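Local atomic coordinates of insecticidal Delta-Endotoxin Cry8Ea1 (Bacillus Thuringiensis, PDB entry 3EB7), a protein that kills susceptible insect larvae, among them the underground pest Holotrichia parallela, probably by forming pores in gut membranes as other three-domain Cry toxins do. Residues 277-281 / 308-312; 453-459 / 484-488; 460-465 / 474-478; 511-517 / 562-568. One frame throughout, in Å; residues are numbered along the deposited sequence.

In the fold
From the N terminus, the helical domain comes first and none of the four contacts lies in it. Interaction 1 closes the hairpin of strands 278-292 and 296-310 at its open end, in the second domain. The other three fall in the third. Interaction 2 closes a loop running from 453-459 to 484-488, and interaction 3 is nested inside that loop. Interaction 4 follows in series and pairs two strands of a five-stranded sheet, where strand 559-567 also neighbours strand 482-491 of interaction 2. Interactions 1 and 2 touch between the second and third domains through Phe277 N and Val454 O, 2.9 Å apart, so segment 453-459 links the hairpin to the C-terminal sheets.

Interaction 1. Residues 277-281 / 308-312; sequences FDFIT and SQPIG
Strands 278-281 and 308-310 run antiparallel, their short axes 4.2 Å apart at closest approach and their directions 148° apart, with Phe279 and Gln309 as the hydrogen-bonded pair. Phe279 N donates to Gln309 O over 2.9 Å from well above the carbonyl plane, whereas Gln309 N meets Phe279 O with a smaller tilt. Ile280 and Ser308 form the adjacent non-hydrogen-bonded pair. Their hairpin supplies the two inner strands of a four-stranded antiparallel sheet, between 316-321 and 330-335, in the beta-prism second domain of three-domain Cry toxins. Beyond the ladder the strands part: a water takes the amide hydrogen of Ile311 N and donates to Phe277 O, 2.7 Å from each, replacing a direct backbone bond.

On the face of Phe279 and Gln309, the phenyl ring reaches Ile311. With its CG beside the backbone N (chi1 -69°), Phe279 brings CE1 within 3.6 Å of Ile311 CG1, which lies at the ring edge, in its plane. Further along, the methyl CG2 of Thr281 packs on Gln309 CB at 3.8 Å, the two side chains crossing at about a right angle. On the opposite face, with Ile280, Ser308 places OG 3.2 Å from Asp278 OD2. The carboxylate of Asp278 has its stronger partner in Arg272, through OD1.

The chemistry is divided between two direct backbone bonds, one bridging water and an apolar edge contact. Because the water satisfies both Phe277 O and Ile311 N where the strands diverge, the hairpin can open there, next to the C-terminal domain, without leaving those two buried-residue backbone groups unpaired.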
loop_
_atom_site.group_PDB
_atom_site.type_symbol
_atom_site.label_atom_id
_atom_site.label_comp_id
_atom_site.label_asym_id
_atom_site.label_seq_id
_atom_site.Cartn_x
_atom_site.Cartn_y
_atom_site.Cartn_z
ATOM N N PHE A 277 -2.243 -7.713 11.074
ATOM C CA PHE A 277 -1.824 -6.314 11.051
ATOM C C PHE A 277 -1.467 -5.862 12.474
ATOM O O PHE A 277 -2.235 -6.068 13.391
ATOM C CB PHE A 277 -2.948 -5.460 10.465
ATOM C CG PHE A 277 -2.570 -4.013 10.283
ATOM C CD1 PHE A 277 -1.859 -3.595 9.156
ATOM C CD2 PHE A 277 -2.911 -3.067 11.242
ATOM C CE1 PHE A 277 -1.509 -2.251 8.972
ATOM C CE2 PHE A 277 -2.551 -1.734 11.068
ATOM C CZ PHE A 277 -1.838 -1.334 9.913
ATOM N N ASP A 278 -0.291 -5.286 12.679
ATOM C CA ASP A 278 0.126 -4.938 14.063
ATOM C C ASP A 278 0.821 -3.573 14.225
ATOM O O ASP A 278 1.144 -2.912 13.254
ATOM C CB ASP A 278 0.937 -6.066 14.724
ATOM C CG ASP A 278 2.246 -6.375 14.007
ATOM O OD1 ASP A 278 2.630 -5.637 13.079
ATOM O OD2 ASP A 278 2.926 -7.365 14.393
ATOM N N PHE A 279 1.002 -3.165 15.468
ATOM C CA PHE A 279 1.639 -1.880 15.802
ATOM C C PHE A 279 2.739 -2.122 16.799
ATOM O O PHE A 279 2.528 -2.878 17.750
ATOM C CB PHE A 279 0.622 -0.904 16.409
ATOM C CG PHE A 279 -0.404 -0.436 15.425
ATOM C CD1 PHE A 279 -1.657 -1.085 15.329
ATOM C CD2 PHE A 279 -0.118 0.616 14.559
ATOM C CE1 PHE A 279 -2.604 -0.658 14.380
ATOM C CE2 PHE A 279 -1.049 1.050 13.628
ATOM C CZ PHE A 279 -2.283 0.418 13.530
ATOM N N ILE A 280 3.894 -1.497 16.569
ATOM C CA ILE A 280 4.992 -1.519 17.524
ATOM C C ILE A 280 4.580 -0.887 18.845
ATOM O O ILE A 280 3.947 0.166 18.855
ATOM C CB ILE A 280 6.309 -0.863 16.933
ATOM C CG1 ILE A 280 7.494 -1.056 17.868
ATOM C CG2 ILE A 280 6.127 0.660 16.652
ATOM C CD1 ILE A 280 8.869 -0.902 17.167
ATOM N N THR A 281 4.930 -1.545 19.957
ATOM C CA THR A 281 4.673 -1.030 21.320
ATOM C C THR A 281 5.936 -0.741 22.158
ATOM O O THR A 281 5.949 0.125 23.038
ATOM C CB THR A 281 3.747 -1.977 22.124
ATOM O OG1 THR A 281 4.394 -3.232 22.296
ATOM C CG2 THR A 281 2.398 -2.164 21.411
ATOM N N SER A 308 5.230 -5.916 19.583
ATOM C CA SER A 308 4.095 -5.410 18.791
ATOM C C SER A 308 2.781 -6.048 19.207
ATOM O O SER A 308 2.732 -7.073 19.933
ATOM C CB SER A 308 4.314 -5.672 17.299
ATOM O OG SER A 308 4.643 -7.033 17.070
ATOM N N GLN A 309 1.714 -5.482 18.657
ATOM C CA GLN A 309 0.373 -5.789 19.059
ATOM C C GLN A 309 -0.608 -5.545 17.928
ATOM O O GLN A 309 -0.688 -4.421 17.445
ATOM C CB GLN A 309 0.005 -4.852 20.222
ATOM C CG GLN A 309 -1.113 -5.385 21.010
ATOM C CD GLN A 309 -1.693 -4.379 21.963
ATOM O OE1 GLN A 309 -2.753 -4.608 22.531
ATOM N NE2 GLN A 309 -1.010 -3.283 22.160
ATOM N N PRO A 310 -1.410 -6.579 17.562
ATOM C CA PRO A 310 -2.615 -6.440 16.713
ATOM C C PRO A 310 -3.650 -5.540 17.409
ATOM O O PRO A 310 -3.636 -5.427 18.654
ATOM C CB PRO A 310 -3.185 -7.881 16.629
ATOM C CG PRO A 310 -2.135 -8.778 17.098
ATOM C CD PRO A 310 -1.224 -7.970 18.021
ATOM N N ILE A 311 -4.583 -4.966 16.651
ATOM C CA ILE A 311 -5.582 -4.079 17.266
ATOM C C ILE A 311 -6.410 -4.821 18.333
ATOM O O ILE A 311 -7.198 -5.733 18.033
ATOM C CB ILE A 311 -6.459 -3.358 16.229
ATOM C CG1 ILE A 311 -5.608 -2.477 15.302
ATOM C CG2 ILE A 311 -7.526 -2.492 16.907
ATOM C CD1 ILE A 311 -6.332 -2.059 14.017
ATOM N N GLY A 312 -6.212 -4.432 19.588
ATOM C CA GLY A 312 -6.957 -5.026 20.676
ATOM C C GLY A 312 -6.509 -6.449 20.981
ATOM O O GLY A 312 -7.254 -7.174 21.593
HETATM O O HOH W 1 -4.869 -5.954 14.135
#

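Interaction 2. Residues 453-459 / 484-488; sequences VVKASDG and TGVIR
Thr484 opens the second segment by laying its methyl CG2 against Val453, 4.0 Å from CB, the two side chains crossing at about a right angle. Its hydroxyl reaches forward to donate to Gly485 O, and accepts from Ile564 N. Gly485 presents its CA to the methyl of Ala456 at 3.8 Å. Its amide N reaches two waters, one bound to Val453 O and the other to Asp458 O.

Val486 carries the direct polar contact. Its carbonyl O accepts from Ser457 N (2.8 Å, 165° at the hydrogen) and from Ser457 OG (2.7 Å), which approach from opposite faces of the carbonyl plane. Ser457 places OG there by setting it between its own N and carbonyl carbon (chi1 65°). Val486 N in turn donates to Asp458 OD2 over 3.1 Å, on the syn side of the carboxylate. Here the loop after strand 448-452 is laid against the irregular part of strand 482-491 in the C-terminal beta sandwich characteristic of three-domain Cry toxins.

Ile487 returns to apolar contact: CG1 packs on Ala456 CB at 3.8 Å, and CD1 reaches Val453 CG1. At Arg488 the backbone N gives its hydrogen to a water that donates to Lys455 O.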
loop_
_atom_site.group_PDB
_atom_site.type_symbol
_atom_site.label_atom_id
_atom_site.label_comp_id
_atom_site.label_asym_id
_atom_site.label_seq_id
_atom_site.Cartn_x
_atom_site.Cartn_y
_atom_site.Cartn_z
ATOM N N VAL A 453 -9.830 -8.203 7.015
ATOM C CA VAL A 453 -9.937 -9.109 8.176
ATOM C C VAL A 453 -8.588 -9.400 8.866
ATOM O O VAL A 453 -8.546 -9.896 10.006
ATOM C CB VAL A 453 -10.695 -10.423 7.842
ATOM C CG1 VAL A 453 -12.160 -10.122 7.501
ATOM C CG2 VAL A 453 -9.967 -11.194 6.682
ATOM N N VAL A 454 -7.501 -9.048 8.184
ATOM C CA VAL A 454 -6.149 -9.157 8.731
ATOM C C VAL A 454 -5.960 -8.171 9.918
ATOM O O VAL A 454 -5.016 -8.298 10.694
ATOM C CB VAL A 454 -5.073 -9.066 7.596
ATOM C CG1 VAL A 454 -4.917 -7.627 7.025
ATOM C CG2 VAL A 454 -3.742 -9.662 8.040
ATOM N N LYS A 455 -6.906 -7.261 10.103
ATOM C CA LYS A 455 -6.916 -6.350 11.248
ATOM C C LYS A 455 -7.644 -6.915 12.474
ATOM O O LYS A 455 -8.162 -6.153 13.299
ATOM C CB LYS A 455 -7.537 -4.989 10.860
ATOM C CG LYS A 455 -6.930 -4.337 9.605
ATOM C CD LYS A 455 -7.455 -2.896 9.562
ATOM C CE LYS A 455 -6.516 -1.931 10.323
ATOM N NZ LYS A 455 -7.189 -0.697 10.802
ATOM N N ALA A 456 -7.733 -8.242 12.565
ATOM C CA ALA A 456 -8.287 -8.911 13.760
ATOM C C ALA A 456 -7.324 -8.889 14.923
ATOM O O ALA A 456 -6.093 -8.784 14.748
ATOM C CB ALA A 456 -8.661 -10.320 13.445
ATOM N N SER A 457 -7.880 -8.996 16.132
ATOM C CA SER A 457 -7.088 -8.949 17.356
ATOM C C SER A 457 -6.354 -10.248 17.599
ATOM O O SER A 457 -5.464 -10.301 18.454
ATOM C CB SER A 457 -7.996 -8.660 18.561
ATOM O OG SER A 457 -8.923 -9.730 18.792
ATOM N N ASP A 458 -6.734 -11.302 16.884
ATOM C CA ASP A 458 -6.173 -12.653 17.092
ATOM C C ASP A 458 -6.770 -13.655 16.054
ATOM O O ASP A 458 -7.538 -13.268 15.166
ATOM C CB ASP A 458 -6.573 -13.183 18.485
ATOM C CG ASP A 458 -8.096 -13.428 18.607
ATOM O OD1 ASP A 458 -8.572 -13.676 19.731
ATOM O OD2 ASP A 458 -8.829 -13.400 17.588
ATOM N N GLY A 459 -6.425 -14.932 16.174
ATOM C CA GLY A 459 -6.961 -15.953 15.292
ATOM C C GLY A 459 -5.917 -16.269 14.236
ATOM O O GLY A 459 -4.727 -15.964 14.401
ATOM N N THR A 484 -12.431 -16.114 11.177
ATOM C CA THR A 484 -11.459 -15.060 11.329
ATOM C C THR A 484 -11.286 -14.867 12.819
ATOM O O THR A 484 -12.022 -15.452 13.606
ATOM C CB THR A 484 -11.947 -13.712 10.750
ATOM O OG1 THR A 484 -13.125 -13.294 11.452
ATOM C CG2 THR A 484 -12.203 -13.808 9.239
ATOM N N GLY A 485 -10.308 -14.051 13.213
ATOM C CA GLY A 485 -10.226 -13.605 14.602
ATOM C C GLY A 485 -11.388 -12.685 14.982
ATOM O O GLY A 485 -12.208 -12.260 14.131
ATOM N N VAL A 486 -11.467 -12.403 16.277
ATOM C CA VAL A 486 -12.275 -11.321 16.755
ATOM C C VAL A 486 -11.666 -9.991 16.265
ATOM O O VAL A 486 -10.518 -9.665 16.601
ATOM C CB VAL A 486 -12.298 -11.342 18.273
ATOM C CG1 VAL A 486 -13.239 -10.281 18.779
ATOM C CG2 VAL A 486 -12.725 -12.742 18.763
ATOM N N ILE A 487 -12.424 -9.281 15.429
ATOM C CA ILE A 487 -12.069 -7.964 14.978
ATOM C C ILE A 487 -12.705 -6.958 15.944
ATOM O O ILE A 487 -13.939 -6.914 16.104
ATOM C CB ILE A 487 -12.549 -7.661 13.542
ATOM C CG1 ILE A 487 -12.042 -8.706 12.559
ATOM C CG2 ILE A 487 -12.164 -6.195 13.117
ATOM C CD1 ILE A 487 -12.624 -8.557 11.209
ATOM N N ARG A 488 -11.836 -6.175 16.586
ATOM C CA ARG A 488 -12.249 -5.210 17.599
ATOM C C ARG A 488 -12.497 -3.863 16.951
ATOM O O ARG A 488 -11.683 -3.397 16.134
ATOM C CB ARG A 488 -11.180 -5.141 18.673
ATOM C CG ARG A 488 -10.786 -3.724 19.079
ATOM C CD ARG A 488 -10.912 -3.539 20.608
ATOM N NE ARG A 488 -12.174 -4.132 21.071
ATOM C CZ ARG A 488 -13.344 -3.507 21.029
ATOM N NH1 ARG A 488 -13.407 -2.243 20.554
ATOM N NH2 ARG A 488 -14.433 -4.153 21.471
HETATM O O HOH W 2 -8.923 -12.513 10.784
HETATM O O HOH W 3 -9.111 -6.128 15.943
HETATM O O HOH W 4 -7.440 -13.855 12.231
#

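Interaction 3. Residues 460-465 / 474-478; sequences PKPSAN and DPISF
The loop between strands 448-452 and 476-478 of the C-terminal domain folds over the short strand that follows it, and residues 460-465 meet 474-478 there. Neither a direct hydrogen bond nor a beta bridge joins the two segments, so they do not pair as a ladder; their end-to-end directions lie 112° apart.

Pro462 is central. Its CB sits 3.5 Å from Asp474 CB, with the two side chains crossing at about a right angle, and its CG comes 3.9 Å from Ile476 CD1. In Ile476, chi1 of -58° and chi2 of -49° together bring CD1 to Pro460 O (3.7 Å) and Pro462 N (3.8 Å), while CG2 touches Pro460 CB at 4.1 Å. The contact of Pro460 with the Phe478 ring is longer and oblique.

The polar part runs through two waters that bridge the segments. One accepts from Ser477 N, donates to Lys461 O and is hydrogen-bonded to Ser463 OG at 3.1 Å. A second accepts from Ser463 N, donates to Pro475 O (2.7 Å) and bonds to Ser477 OG at 2.6 Å. They join backbone and hydroxyl groups on each segment. Beyond them the loop turns at Ala464, the centre of an inverse gamma turn, and Asn465 fixes its amide by accepting through OD1 from Val467 N.

Ile476 and Phe478 also bond through their backbones to Ile580 and Val578 of strand 578-588. Apolar contacts of Pro460 and Pro462 thus lie beside water bridges at Ser463 and Ser477, where the loop packs on short strand 476-478 in the C-terminal beta-sandwich domain of three-domain Cry toxins.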
loop_
_atom_site.group_PDB
_atom_site.type_symbol
_atom_site.label_atom_id
_atom_site.label_comp_id
_atom_site.label_asym_id
_atom_site.label_seq_id
_atom_site.Cartn_x
_atom_site.Cartn_y
_atom_site.Cartn_z
ATOM N N PRO A 460 -6.358 -16.872 13.119
ATOM C CA PRO A 460 -5.441 -17.349 12.064
ATOM C C PRO A 460 -4.631 -16.214 11.378
ATOM O O PRO A 460 -5.145 -15.107 11.125
ATOM C CB PRO A 460 -6.365 -18.055 11.052
ATOM C CG PRO A 460 -7.706 -18.072 11.656
ATOM C CD PRO A 460 -7.775 -17.090 12.786
ATOM N N LYS A 461 -3.376 -16.518 11.091
ATOM C CA LYS A 461 -2.506 -15.629 10.374
ATOM C C LYS A 461 -2.729 -15.866 8.906
ATOM O O LYS A 461 -3.290 -16.910 8.539
ATOM C CB LYS A 461 -1.054 -15.920 10.734
ATOM C CG LYS A 461 -0.702 -15.655 12.186
ATOM C CD LYS A 461 0.711 -16.150 12.395
ATOM C CE LYS A 461 1.199 -15.979 13.820
ATOM N NZ LYS A 461 2.601 -16.544 13.960
ATOM N N PRO A 462 -2.330 -14.889 8.044
ATOM C CA PRO A 462 -2.372 -15.123 6.593
ATOM C C PRO A 462 -1.484 -16.298 6.183
ATOM O O PRO A 462 -0.509 -16.589 6.843
ATOM C CB PRO A 462 -1.840 -13.811 6.009
ATOM C CG PRO A 462 -2.097 -12.808 7.108
ATOM C CD PRO A 462 -1.868 -13.529 8.370
ATOM N N SER A 463 -1.837 -16.982 5.110
ATOM C CA SER A 463 -1.022 -18.094 4.628
ATOM C C SER A 463 0.036 -17.580 3.679
ATOM O O SER A 463 -0.055 -16.443 3.198
ATOM C CB SER A 463 -1.914 -19.144 3.962
ATOM O OG SER A 463 -2.888 -19.596 4.918
ATOM N N ALA A 464 1.057 -18.389 3.431
ATOM C CA ALA A 464 2.157 -17.945 2.605
ATOM C C ALA A 464 1.736 -17.997 1.123
ATOM O O ALA A 464 1.890 -19.017 0.452
ATOM C CB ALA A 464 3.411 -18.773 2.877
ATOM N N ASN A 465 1.150 -16.896 0.659
ATOM C CA ASN A 465 0.757 -16.672 -0.724
ATOM C C ASN A 465 0.791 -15.139 -0.929
ATOM O O ASN A 465 0.852 -14.393 0.055
ATOM C CB ASN A 465 -0.652 -17.260 -0.982
ATOM C CG ASN A 465 -1.757 -16.542 -0.196
ATOM O OD1 ASN A 465 -1.922 -15.322 -0.291
ATOM N ND2 ASN A 465 -2.520 -17.303 0.585
ATOM N N ASP A 474 -2.739 -8.737 3.089
ATOM C CA ASP A 474 -3.002 -10.164 3.104
ATOM C C ASP A 474 -4.461 -10.573 3.402
ATOM O O ASP A 474 -5.106 -10.051 4.321
ATOM C CB ASP A 474 -2.089 -10.837 4.115
ATOM C CG ASP A 474 -0.613 -10.774 3.716
ATOM O OD1 ASP A 474 -0.295 -10.815 2.490
ATOM O OD2 ASP A 474 0.225 -10.686 4.652
ATOM N N PRO A 475 -4.992 -11.519 2.630
ATOM C CA PRO A 475 -6.298 -12.093 2.994
ATOM C C PRO A 475 -6.097 -13.127 4.133
ATOM O O PRO A 475 -4.955 -13.520 4.400
ATOM C CB PRO A 475 -6.690 -12.847 1.729
ATOM C CG PRO A 475 -5.322 -13.333 1.154
ATOM C CD PRO A 475 -4.403 -12.139 1.416
ATOM N N ILE A 476 -7.187 -13.593 4.757
ATOM C CA ILE A 476 -7.125 -14.783 5.618
ATOM C C ILE A 476 -7.678 -15.961 4.794
ATOM O O ILE A 476 -8.683 -15.809 4.129
ATOM C CB ILE A 476 -7.870 -14.591 7.012
ATOM C CG1 ILE A 476 -7.299 -13.412 7.830
ATOM C CG2 ILE A 476 -7.827 -15.852 7.885
ATOM C CD1 ILE A 476 -5.839 -13.415 7.950
ATOM N N SER A 477 -7.009 -17.114 4.838
ATOM C CA SER A 477 -7.358 -18.306 4.022
ATOM C C SER A 477 -7.948 -19.449 4.852
ATOM O O SER A 477 -7.532 -19.658 5.979
ATOM C CB SER A 477 -6.110 -18.855 3.304
ATOM O OG SER A 477 -5.430 -17.808 2.618
ATOM N N PHE A 478 -8.892 -20.203 4.287
ATOM C CA PHE A 478 -9.375 -21.439 4.922
ATOM C C PHE A 478 -9.329 -22.590 3.935
ATOM O O PHE A 478 -9.831 -22.467 2.831
ATOM C CB PHE A 478 -10.782 -21.265 5.479
ATOM C CG PHE A 478 -10.911 -20.094 6.405
ATOM C CD1 PHE A 478 -11.206 -18.820 5.910
ATOM C CD2 PHE A 478 -10.711 -20.246 7.771
ATOM C CE1 PHE A 478 -11.275 -17.717 6.767
ATOM C CE2 PHE A 478 -10.803 -19.140 8.641
ATOM C CZ PHE A 478 -11.079 -17.881 8.141
HETATM O O HOH W 5 -4.815 -17.775 6.549
HETATM O O HOH W 6 -3.931 -15.933 3.633
HETATM O O HOH W 7 -1.154 -12.162 0.452
#

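Interaction 4. Residues 511-517 / 562-568; sequences FDLDVVR and LKISVRN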
loop_
_atom_site.group_PDB
_atom_site.type_symbol
_atom_site.label_atom_id
_atom_site.label_comp_id
_atom_site.label_asym_id
_atom_site.label_seq_id
_atom_site.Cartn_x
_atom_site.Cartn_y
_atom_site.Cartn_z
ATOM N N PHE A 511 -19.808 -22.412 0.164
ATOM C CA PHE A 511 -19.608 -22.473 1.615
ATOM C C PHE A 511 -20.686 -21.691 2.344
ATOM O O PHE A 511 -21.299 -20.770 1.803
ATOM C CB PHE A 511 -18.213 -21.914 2.033
ATOM C CG PHE A 511 -17.983 -20.483 1.623
ATOM C CD1 PHE A 511 -18.093 -19.453 2.547
ATOM C CD2 PHE A 511 -17.717 -20.148 0.275
ATOM C CE1 PHE A 511 -17.925 -18.105 2.132
ATOM C CE2 PHE A 511 -17.543 -18.839 -0.121
ATOM C CZ PHE A 511 -17.661 -17.817 0.814
ATOM N N ASP A 512 -20.896 -22.070 3.597
ATOM C CA ASP A 512 -21.719 -21.340 4.535
ATOM C C ASP A 512 -20.895 -20.197 5.218
ATOM O O ASP A 512 -19.786 -20.415 5.673
ATOM C CB ASP A 512 -22.240 -22.335 5.589
ATOM C CG ASP A 512 -23.404 -23.216 5.072
ATOM O OD1 ASP A 512 -23.886 -23.012 3.929
ATOM O OD2 ASP A 512 -23.870 -24.103 5.842
ATOM N N LEU A 513 -21.442 -18.992 5.279
ATOM C CA LEU A 513 -20.767 -17.888 5.930
ATOM C C LEU A 513 -21.711 -17.240 6.919
ATOM O O LEU A 513 -22.844 -16.981 6.599
ATOM C CB LEU A 513 -20.275 -16.834 4.913
ATOM C CG LEU A 513 -19.431 -15.669 5.486
ATOM C CD1 LEU A 513 -18.432 -15.152 4.456
ATOM C CD2 LEU A 513 -20.294 -14.516 6.059
ATOM N N ASP A 514 -21.248 -16.987 8.131
ATOM C CA ASP A 514 -21.955 -16.021 8.942
ATOM C C ASP A 514 -21.083 -14.977 9.637
ATOM O O ASP A 514 -19.866 -15.145 9.830
ATOM C CB ASP A 514 -22.848 -16.702 9.933
ATOM C CG ASP A 514 -22.172 -17.805 10.603
ATOM O OD1 ASP A 514 -21.123 -17.516 11.223
ATOM O OD2 ASP A 514 -22.670 -18.952 10.499
ATOM N N VAL A 515 -21.767 -13.895 9.967
ATOM C CA VAL A 515 -21.227 -12.724 10.618
ATOM C C VAL A 515 -21.707 -12.751 12.062
ATOM O O VAL A 515 -22.904 -12.774 12.316
ATOM C CB VAL A 515 -21.781 -11.466 9.924
ATOM C CG1 VAL A 515 -21.145 -10.196 10.499
ATOM C CG2 VAL A 515 -21.539 -11.582 8.414
ATOM N N VAL A 516 -20.760 -12.811 12.989
ATOM C CA VAL A 516 -21.050 -12.799 14.411
ATOM C C VAL A 516 -20.708 -11.379 14.958
ATOM O O VAL A 516 -19.563 -10.873 14.869
ATOM C CB VAL A 516 -20.262 -13.947 15.122
ATOM C CG1 VAL A 516 -20.531 -14.002 16.611
ATOM C CG2 VAL A 516 -20.545 -15.312 14.459
ATOM N N ARG A 517 -21.729 -10.725 15.474
ATOM C CA ARG A 517 -21.583 -9.414 16.068
ATOM C C ARG A 517 -21.748 -9.497 17.582
ATOM O O ARG A 517 -22.770 -9.998 18.102
ATOM C CB ARG A 517 -22.583 -8.415 15.474
ATOM C CG ARG A 517 -22.345 -6.981 15.966
ATOM C CD ARG A 517 -23.072 -6.670 17.260
ATOM N NE ARG A 517 -24.487 -6.377 17.014
ATOM C CZ ARG A 517 -25.502 -7.201 17.294
ATOM N NH1 ARG A 517 -25.292 -8.403 17.839
ATOM N NH2 ARG A 517 -26.736 -6.815 17.041
ATOM N N LEU A 562 -16.598 -7.951 15.618
ATOM C CA LEU A 562 -17.136 -8.630 14.456
ATOM C C LEU A 562 -16.294 -9.871 14.205
ATOM O O LEU A 562 -15.108 -9.906 14.516
ATOM C CB LEU A 562 -17.087 -7.694 13.270
ATOM C CG LEU A 562 -18.336 -7.385 12.424
ATOM C CD1 LEU A 562 -19.670 -7.337 13.201
ATOM C CD2 LEU A 562 -18.099 -6.057 11.672
ATOM N N LYS A 563 -16.896 -10.908 13.646
ATOM C CA LYS A 563 -16.158 -12.140 13.409
ATOM C C LYS A 563 -16.855 -12.875 12.284
ATOM O O LYS A 563 -18.074 -12.936 12.266
ATOM C CB LYS A 563 -16.080 -12.997 14.697
ATOM C CG LYS A 563 -15.362 -14.343 14.525
ATOM C CD LYS A 563 -15.426 -15.139 15.789
ATOM C CE LYS A 563 -16.081 -16.449 15.508
ATOM N NZ LYS A 563 -16.834 -17.084 16.637
ATOM N N ILE A 564 -16.078 -13.390 11.334
ATOM C CA ILE A 564 -16.641 -14.058 10.187
ATOM C C ILE A 564 -16.336 -15.531 10.338
ATOM O O ILE A 564 -15.199 -15.915 10.649
ATOM C CB ILE A 564 -16.073 -13.508 8.828
ATOM C CG1 ILE A 564 -16.300 -11.989 8.649
ATOM C CG2 ILE A 564 -16.650 -14.274 7.626
ATOM C CD1 ILE A 564 -17.708 -11.497 8.929
ATOM N N SER A 565 -17.363 -16.356 10.144
ATOM C CA SER A 565 -17.212 -17.812 10.225
ATOM C C SER A 565 -17.564 -18.461 8.898
ATOM O O SER A 565 -18.585 -18.093 8.280
ATOM C CB SER A 565 -18.128 -18.352 11.325
ATOM O OG SER A 565 -17.688 -17.892 12.598
ATOM N N VAL A 566 -16.713 -19.395 8.451
ATOM C CA VAL A 566 -16.986 -20.194 7.252
ATOM C C VAL A 566 -17.017 -21.725 7.562
ATOM O O VAL A 566 -16.267 -22.238 8.422
ATOM C CB VAL A 566 -16.078 -19.844 6.004
ATOM C CG1 VAL A 566 -16.177 -18.349 5.643
ATOM C CG2 VAL A 566 -14.625 -20.305 6.202
ATOM N N ARG A 567 -17.882 -22.425 6.830
ATOM C CA ARG A 567 -18.384 -23.732 7.197
ATOM C C ARG A 567 -18.932 -24.465 5.949
ATOM O O ARG A 567 -19.228 -23.834 4.928
ATOM C CB ARG A 567 -19.532 -23.464 8.166
ATOM C CG ARG A 567 -19.945 -24.572 9.034
ATOM C CD ARG A 567 -21.006 -24.083 9.982
ATOM N NE ARG A 567 -20.443 -23.084 10.877
ATOM C CZ ARG A 567 -21.146 -22.232 11.629
ATOM N NH1 ARG A 567 -22.483 -22.237 11.606
ATOM N NH2 ARG A 567 -20.499 -21.358 12.404
ATOM N N ASN A 568 -19.061 -25.788 6.049
ATOM C CA ASN A 568 -19.836 -26.602 5.101
ATOM C C ASN A 568 -19.387 -26.410 3.665
ATOM O O ASN A 568 -20.154 -25.972 2.803
ATOM C CB ASN A 568 -21.349 -26.294 5.270
ATOM C CG ASN A 568 -22.264 -27.380 4.672
ATOM O OD1 ASN A 568 -21.843 -28.530 4.451
ATOM N ND2 ASN A 568 -23.528 -27.017 4.421
HETATM O O HOH W 8 -20.819 -20.268 9.376
#
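Strands 511-517 and 562-567 pair antiparallel, their axes 4.6 Å apart at closest approach. The hydrogen-bonded pairs are Asp512 with Arg567, Asp514 with Ser565 and Val516 with Lys563. The straightest is Val516 N to Lys563 O, 2.8 Å long and 177° at the hydrogen, whereas the return bonds from Arg567 N and Lys563 N are weak. CA-H...O contacts fill the intervening pairs, as from Val566 CA to Asp512 O.

Apolar contacts occupy the face of Leu513, Val515, Ile564 and Val566. Leu513 CD1 meets Ile564 CG2 at 3.7 Å, and Ile564 points its CD1 the other way along the strand, to 3.9 Å from Val515 CG2; these last two side chains lie side by side. Leu562 CD1 covers Arg517 CB at 3.8 Å, and Val566 CG1 approaches the Phe511 ring obliquely.

Charged and polar groups lie on the other face. Asp514 OD2 is 3.5 Å from Arg567 NH1, but the oxygen lies well out of the guanidinium plane, so the attraction is of charges alone. A water placed over the centre of one guanidinium face donates to the same oxygen, at 2.5 Å. Asn568 ND2 donates to Asp512 OD2 (3.3 Å) from above the carboxylate plane, while Asp512 OD1 forms a salt bridge with Arg526.

The pair belongs to one sheet of the C-terminal beta sandwich. Within this five-stranded sheet, strand 511-517 lies between 559-567 and 520-527, and 559-567 has 482-491 on its other side. Ile564 and Val566 pack on strand 578-588 of the facing sheet.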